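PDB 2X3E: beta-ketoacyl-[acyl-carrier-protein] synthase III from Pseudomonas aeruginosa, which probably catalyses the first condensation of fatty acid synthesis, joining acetyl-CoA and malonyl-ACP to give 3-oxobutanoyl-ACP with release of carbon dioxide. Local coordinates for residues 83-86 with 87-90. The protein carries 1 engineered substitution. Sequence-based numbering, arbitrary orientation.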
loop_
_atom_site.group_PDB
_atom_site.type_symbol
_atom_site.label_atom_id
_atom_site.label_comp_id
_atom_site.label_asym_id
_atom_site.label_seq_id
_atom_site.Cartn_x
_atom_site.Cartn_y
_atom_site.Cartn_z
ATOM N N GLY A 83 4.344 9.567 -0.144
ATOM C CA GLY A 83 4.852 9.240 1.184
ATOM C C GLY A 83 6.094 10.054 1.503
ATOM O O GLY A 83 6.765 10.543 0.598
ATOM N N ASP A 84 6.388 10.196 2.794
ATOM C CA ASP A 84 7.539 10.965 3.251
ATOM C C ASP A 84 8.859 10.346 2.790
ATOM O O ASP A 84 9.830 11.069 2.564
ATOM C CB ASP A 84 7.564 11.078 4.782
ATOM C CG ASP A 84 6.379 11.855 5.353
ATOM O OD1 ASP A 84 5.624 12.505 4.598
ATOM O OD2 ASP A 84 6.205 11.801 6.591
ATOM N N PHE A 85 8.887 9.018 2.663
ATOM C CA PHE A 85 10.092 8.286 2.265
ATOM C C PHE A 85 9.801 7.347 1.095
ATOM O O PHE A 85 8.646 7.127 0.731
ATOM C CB PHE A 85 10.660 7.474 3.449
ATOM C CG PHE A 85 10.349 8.059 4.800
ATOM C CD1 PHE A 85 11.033 9.168 5.268
ATOM C CD2 PHE A 85 9.365 7.499 5.604
ATOM C CE1 PHE A 85 10.745 9.703 6.515
ATOM C CE2 PHE A 85 9.078 8.035 6.844
ATOM C CZ PHE A 85 9.759 9.138 7.292
ATOM N N CYS A 86 10.859 6.808 0.493
ATOM C CA CYS A 86 10.721 5.693 -0.449
ATOM C C CYS A 86 10.596 4.400 0.359
ATOM O O CYS A 86 9.825 3.504 0.011
ATOM C CB CYS A 86 11.904 5.635 -1.419
ATOM S SG CYS A 86 11.866 6.951 -2.648
ATOM N N CYS A 87 11.350 4.339 1.453
ATOM C CA CYS A 87 11.244 3.287 2.452
ATOM C C CYS A 87 11.622 3.909 3.803
ATOM O O CYS A 87 12.631 4.603 3.893
ATOM C CB CYS A 87 12.189 2.132 2.103
ATOM S SG CYS A 87 12.025 0.669 3.180
ATOM N N PRO A 88 10.816 3.691 4.860
ATOM C CA PRO A 88 9.609 2.884 4.995
ATOM C C PRO A 88 8.344 3.587 4.510
ATOM O O PRO A 88 8.406 4.668 3.919
ATOM C CB PRO A 88 9.523 2.674 6.508
ATOM C CG PRO A 88 10.054 3.933 7.078
ATOM C CD PRO A 88 11.174 4.331 6.144
ATOM N N ALA A 89 7.206 2.950 4.752
ATOM C CA ALA A 89 5.920 3.615 4.653
ATOM C C ALA A 89 5.836 4.784 5.645
ATOM O O ALA A 89 6.620 4.884 6.598
ATOM C CB ALA A 89 4.793 2.610 4.909
ATOM N N THR A 90 4.884 5.678 5.408
ATOM C CA THR A 90 4.647 6.826 6.284
ATOM C C THR A 90 3.731 6.472 7.461
ATOM O O THR A 90 3.834 7.067 8.533
ATOM C CB THR A 90 4.052 7.990 5.464
ATOM O OG1 THR A 90 4.985 8.346 4.436
ATOM C CG2 THR A 90 3.774 9.219 6.342
HETATM O O HOH W 1 6.759 6.741 2.974
#
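D84 and T90 close the neck of a loop in this thiolase-like fold. The loop joins strand 75-79 to helix 91-97 and lies at the dimer interface. One direct hydrogen bond spans the neck: D84 N donates to T90 OG1 over 2.8 Å, with an N-H...O angle of 157°. The hydroxyl sits beside the backbone N of T90 (chi1 -60°), which turns it into the loop. The other branch, CG2, packs against the D84 carboxylate, 3.6 Å from OD2. D84 OD1 is held by the backbone N of G54, and T90 N by D107 OD2.

A water fills the middle of the loop. It accepts from F85 N at 3.1 Å and from T90 OG1, and donates to P88 O at 2.8 Å. It thus links F85 N on one side of the loop to P88 O and T90 OG1 on the other.

The apolar contact is between F85 and P88. The C87-P88 peptide bond is cis, which probably helps the chain turn back. The F85 ring has D84 CB over one face. M193 of the second subunit also packs on F85, and C87 pairs in antiparallel fashion with a strand of that subunit. P88 CD approaches F85 CD2 to 3.7 Å from off the ring plane, on the side away from D84 CB. P88 O lies at the ring edge, near its plane, 3.4 Å from F85 CD2.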